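Local coordinates for monosaccharide ABC transporter substrate-binding protein, CUT2 family (Bradyrhizobium sp., PDB 4YHS) that probably binds a sugar or related small solute in the periplasm and delivers it to an ABC importer of the CUT2 family, at residues I121-I125 with V148-S152; P28-A32 with V323-F328. All coordinates share one frame; numbering follows the deposited sequence.

Contact 1 (I121-I125 with V148-S152)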
loop_
_atom_site.group_PDB
_atom_site.type_symbol
_atom_site.label_atom_id
_atom_site.label_comp_id
_atom_site.label_asym_id
_atom_site.label_seq_id
_atom_site.Cartn_x
_atom_site.Cartn_y
_atom_site.Cartn_z
ATOM N N ILE A 121 3.928 15.211 -8.130
ATOM C CA ILE A 121 3.378 13.981 -7.581
ATOM C C ILE A 121 3.842 13.903 -6.132
ATOM O O ILE A 121 5.015 13.996 -5.875
ATOM C CB ILE A 121 3.855 12.765 -8.423
ATOM C CG1 ILE A 121 3.295 12.885 -9.844
ATOM C CG2 ILE A 121 3.437 11.448 -7.812
ATOM C CD1 ILE A 121 3.947 11.903 -10.817
ATOM N N ILE A 122 2.910 13.773 -5.194
ATOM C CA ILE A 122 3.223 13.871 -3.763
ATOM C C ILE A 122 2.780 12.647 -2.967
ATOM O O ILE A 122 1.613 12.272 -2.999
ATOM C CB ILE A 122 2.530 15.089 -3.119
ATOM C CG1 ILE A 122 2.912 16.389 -3.800
ATOM C CG2 ILE A 122 2.887 15.215 -1.631
ATOM C CD1 ILE A 122 2.170 17.592 -3.237
ATOM N N GLY A 123 3.721 12.067 -2.222
ATOM C CA GLY A 123 3.418 11.132 -1.158
ATOM C C GLY A 123 3.477 11.914 0.141
ATOM O O GLY A 123 4.555 12.158 0.683
ATOM N N ALA A 124 2.305 12.326 0.630
ATOM C CA ALA A 124 2.225 13.356 1.658
ATOM C C ALA A 124 2.559 12.861 3.054
ATOM O O ALA A 124 2.073 11.817 3.487
ATOM C CB ALA A 124 0.854 13.967 1.656
ATOM N N ILE A 125 3.353 13.653 3.778
ATOM C CA ILE A 125 3.677 13.308 5.144
ATOM C C ILE A 125 2.427 13.434 6.038
ATOM O O ILE A 125 2.267 12.681 6.983
ATOM C CB ILE A 125 4.849 14.190 5.662
ATOM C CG1 ILE A 125 6.174 13.607 5.143
ATOM C CG2 ILE A 125 4.859 14.276 7.191
ATOM C CD1 ILE A 125 7.405 14.510 5.350
ATOM N N VAL A 148 -0.417 7.441 -2.934
ATOM C CA VAL A 148 -0.368 6.478 -1.829
ATOM C C VAL A 148 -1.073 6.913 -0.540
ATOM O O VAL A 148 -1.927 6.165 -0.036
ATOM C CB VAL A 148 1.077 6.085 -1.464
ATOM C CG1 VAL A 148 1.051 5.126 -0.256
ATOM C CG2 VAL A 148 1.763 5.331 -2.637
ATOM N N ASN A 149 -0.715 8.072 0.009
ATOM C CA ASN A 149 -1.087 8.383 1.397
ATOM C C ASN A 149 -2.425 9.080 1.606
ATOM O O ASN A 149 -3.099 8.813 2.602
ATOM C CB ASN A 149 -0.014 9.244 2.061
ATOM C CG ASN A 149 1.189 8.459 2.436
ATOM O OD1 ASN A 149 1.156 7.228 2.460
ATOM N ND2 ASN A 149 2.269 9.160 2.780
ATOM N N GLY A 150 -2.808 9.974 0.703
ATOM C CA GLY A 150 -4.092 10.649 0.808
ATOM C C GLY A 150 -3.926 12.048 1.338
ATOM O O GLY A 150 -3.381 12.276 2.416
ATOM N N ILE A 151 -4.382 12.987 0.536
ATOM C CA ILE A 151 -4.334 14.414 0.826
ATOM C C ILE A 151 -5.740 14.978 0.812
ATOM O O ILE A 151 -6.520 14.653 -0.091
ATOM C CB ILE A 151 -3.457 15.135 -0.231
ATOM C CG1 ILE A 151 -1.997 14.684 -0.091
ATOM C CG2 ILE A 151 -3.574 16.650 -0.156
ATOM C CD1 ILE A 151 -1.188 15.007 -1.333
ATOM N N SER A 152 -6.064 15.832 1.786
ATOM C CA SER A 152 -7.436 16.377 1.909
ATOM C C SER A 152 -7.643 17.664 1.097
ATOM O O SER A 152 -8.769 18.139 0.931
ATOM C CB SER A 152 -7.778 16.601 3.387
ATOM O OG SER A 152 -7.152 17.753 3.918
HETATM O O HOH W 1 -0.158 11.406 -0.636
HETATM O O HOH W 2 -1.105 11.690 4.512
#

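Contact 2 (P28-A32 with V323-F328)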
loop_
_atom_site.group_PDB
_atom_site.type_symbol
_atom_site.label_atom_id
_atom_site.label_comp_id
_atom_site.label_asym_id
_atom_site.label_seq_id
_atom_site.Cartn_x
_atom_site.Cartn_y
_atom_site.Cartn_z
ATOM N N PRO A 28 -2.527 -4.270 -19.252
ATOM C CA PRO A 28 -3.525 -3.622 -18.392
ATOM C C PRO A 28 -3.541 -4.224 -17.002
ATOM O O PRO A 28 -3.172 -5.394 -16.842
ATOM C CB PRO A 28 -4.850 -3.880 -19.135
ATOM C CG PRO A 28 -4.571 -5.067 -20.012
ATOM C CD PRO A 28 -3.161 -4.906 -20.425
ATOM N N TYR A 29 -3.930 -3.437 -16.004
ATOM C CA TYR A 29 -3.844 -3.889 -14.621
ATOM C C TYR A 29 -5.206 -3.759 -13.965
ATOM O O TYR A 29 -5.892 -2.756 -14.137
ATOM C CB TYR A 29 -2.789 -3.076 -13.864
ATOM C CG TYR A 29 -2.158 -3.793 -12.674
ATOM C CD1 TYR A 29 -1.097 -4.657 -12.853
ATOM C CD2 TYR A 29 -2.615 -3.597 -11.373
ATOM C CE1 TYR A 29 -0.524 -5.332 -11.813
ATOM C CE2 TYR A 29 -2.009 -4.267 -10.298
ATOM C CZ TYR A 29 -0.961 -5.142 -10.543
ATOM O OH TYR A 29 -0.339 -5.859 -9.539
ATOM N N ASP A 30 -5.591 -4.781 -13.212
ATOM C CA ASP A 30 -6.844 -4.771 -12.482
ATOM C C ASP A 30 -6.789 -3.672 -11.454
ATOM O O ASP A 30 -5.868 -3.632 -10.636
ATOM C CB ASP A 30 -7.107 -6.115 -11.798
ATOM C CG ASP A 30 -7.505 -7.208 -12.775
ATOM O OD1 ASP A 30 -7.932 -6.901 -13.915
ATOM O OD2 ASP A 30 -7.434 -8.384 -12.384
ATOM N N ALA A 31 -7.781 -2.786 -11.523
ATOM C CA ALA A 31 -7.877 -1.627 -10.641
ATOM C C ALA A 31 -9.326 -1.434 -10.159
ATOM O O ALA A 31 -10.251 -2.138 -10.601
ATOM C CB ALA A 31 -7.364 -0.369 -11.374
ATOM N N ALA A 32 -9.503 -0.476 -9.243
ATOM C CA ALA A 32 -10.803 -0.086 -8.723
ATOM C C ALA A 32 -10.839 1.421 -8.656
ATOM O O ALA A 32 -9.978 2.025 -8.008
ATOM C CB ALA A 32 -11.044 -0.693 -7.333
ATOM N N VAL A 323 -8.269 6.339 -8.335
ATOM C CA VAL A 323 -8.113 4.903 -8.603
ATOM C C VAL A 323 -6.974 4.274 -7.790
ATOM O O VAL A 323 -5.991 4.928 -7.416
ATOM C CB VAL A 323 -7.897 4.662 -10.150
ATOM C CG1 VAL A 323 -6.607 5.331 -10.665
ATOM C CG2 VAL A 323 -7.957 3.184 -10.540
ATOM N N GLY A 324 -7.149 2.994 -7.498
ATOM C CA GLY A 324 -6.111 2.166 -6.911
ATOM C C GLY A 324 -6.033 0.813 -7.587
ATOM O O GLY A 324 -7.008 0.355 -8.183
ATOM N N PRO A 325 -4.865 0.161 -7.508
ATOM C CA PRO A 325 -4.827 -1.236 -7.931
ATOM C C PRO A 325 -5.861 -2.061 -7.152
ATOM O O PRO A 325 -6.155 -1.760 -6.004
ATOM C CB PRO A 325 -3.407 -1.672 -7.570
ATOM C CG PRO A 325 -2.621 -0.426 -7.581
ATOM C CD PRO A 325 -3.538 0.624 -7.063
ATOM N N LYS A 326 -6.422 -3.063 -7.801
ATOM C CA LYS A 326 -7.329 -3.982 -7.127
ATOM C C LYS A 326 -6.538 -4.849 -6.184
ATOM O O LYS A 326 -5.600 -5.546 -6.567
ATOM C CB LYS A 326 -8.083 -4.834 -8.140
ATOM C CG LYS A 326 -9.042 -5.824 -7.549
ATOM C CD LYS A 326 -10.341 -5.142 -7.215
ATOM C CE LYS A 326 -11.375 -6.097 -6.597
ATOM N NZ LYS A 326 -12.534 -5.325 -6.064
ATOM N N ILE A 327 -6.930 -4.827 -4.925
ATOM C CA ILE A 327 -6.188 -5.567 -3.922
ATOM C C ILE A 327 -6.546 -7.050 -4.027
ATOM O O ILE A 327 -7.710 -7.402 -4.208
ATOM C CB ILE A 327 -6.492 -5.022 -2.527
ATOM C CG1 ILE A 327 -5.908 -3.625 -2.384
ATOM C CG2 ILE A 327 -5.933 -5.963 -1.440
ATOM C CD1 ILE A 327 -6.576 -2.806 -1.285
ATOM N N PHE A 328 -5.522 -7.907 -3.918
ATOM C CA PHE A 328 -5.682 -9.352 -3.986
ATOM C C PHE A 328 -4.753 -9.989 -2.979
ATOM O O PHE A 328 -3.717 -9.414 -2.608
ATOM C CB PHE A 328 -5.389 -9.907 -5.395
ATOM C CG PHE A 328 -4.001 -9.595 -5.912
ATOM C CD1 PHE A 328 -3.754 -8.409 -6.598
ATOM C CD2 PHE A 328 -2.965 -10.502 -5.769
ATOM C CE1 PHE A 328 -2.487 -8.110 -7.107
ATOM C CE2 PHE A 328 -1.690 -10.205 -6.258
ATOM C CZ PHE A 328 -1.457 -9.013 -6.930
HETATM O O HOH W 3 -4.534 -5.794 -9.234
#

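Contact 1 (I121-I125 with V148-S152)
Past the end of strand 144-147, residues 148-152 run as a loop beside the chain that leaves strand 119-122, nearest where the CA atoms of Gly-123 and Asn-149 lie 5.9 Å apart. One direct hydrogen bond joins them: Asn-149 ND2 gives an N-H to Ala-124 O at 2.8 Å, coming from above the carbonyl plane, about 40° out of it. With CG anti to its carbonyl carbon (chi1 -76°), the Asn-149 side chain reaches across to that oxygen, while ND2 also bonds Tyr-99 OH. An alanine here would probably leave Ala-124 O without its amide donor and remove the bond from ND2 to Tyr-99 OH. Two waters complete the seam. Water 1 accepts from both Ala-124 N, at 2.9 Å, and Gly-150 N; water 2 donates to Gly-150 O and only weakly to Ala-124 O. On the buried side Ala-124 CB presses on Ile-151 CG1 at 3.4 Å, tighter than an ordinary van der Waals contact. The CD1 end of Ile-151 continues to Ile-122 CG2, 4.1 Å away, the two side chains crossing at about a right angle. Loops at the C-terminal ends of neighbouring parallel strands line the ligand cleft in periplasmic binding proteins; consistent with this, the Asn-149 side chain lies about 6 Å from a bound Bis-Tris molecule, probably taken from the crystallisation liquor.

Contact 2 (P28-A32 with V323-F328)
Tyr-29 brings the CE2 edge of its ring to Pro-325 CB, 4.0 Å away and near the ring plane. With CG anti to the backbone N (chi1 -154°), the ring swings toward 323-328 and carries its hydroxyl to the rim of Phe-328, where OH lies 3.9 Å from CE1 in the plane of that ring. The two aromatic side chains cross at about a right angle, and the hydroxyl has its hydrogen-bond partner in Ser-298 OG. The backbones pair. Ala-32 and Gly-324 form an antiparallel hydrogen-bonded pair: Ala-32 N donates to Gly-324 O at 2.8 Å, and Gly-324 N returns a bond to Ala-32 O at 3.0 Å. Ala-31 and Pro-325 make the adjoining non-hydrogen-bonded pair, their side chains diverging. Strand 29-35 thereby joins strand 322-331 in the mixed sheet of a periplasmic binding protein domain, with strand 43-49 along its other edge. Farther on, Lys-326 N donates almost straight to Asp-30 O (2.9 Å, 174° at the hydrogen); water 3 donates to this oxygen too and to Lys-326 O. Asp-30 CB lies 4.0 Å from Lys-326 CB. The charged ends of these two side chains turn to other mates, Asp-30 OD1 to Lys-48 and Lys-326 NZ to Asp-46. Toward helix 299-314, Ala-31 CB meets Val-323 CG2 at 3.7 Å, and Val-323 itself packs on Ile-305 and Gln-309 of that helix.

How the contacts relate
Contacts 1 and 2 belong to the same mixed sheet, their centres 18 Å apart and their nearest atoms about 8 Å apart, without touching. Along the chain, both segments of contact 1 fall between the two halves of contact 2, whose closest ends are 291 residues apart. Strands 119-122, 144-147, 158-160 and 322-331 follow one another across the sheet in parallel pairs, and strand 29-35 then adds on antiparallel. Helix 299-314 packs against residues of both contacts, meeting Val-148 in one and Tyr-29, Val-323 and Pro-325 in the other. Contact 1 thus shapes loops near the Bis-Tris molecule, whereas contact 2 ties the N-terminal strand into the sheet.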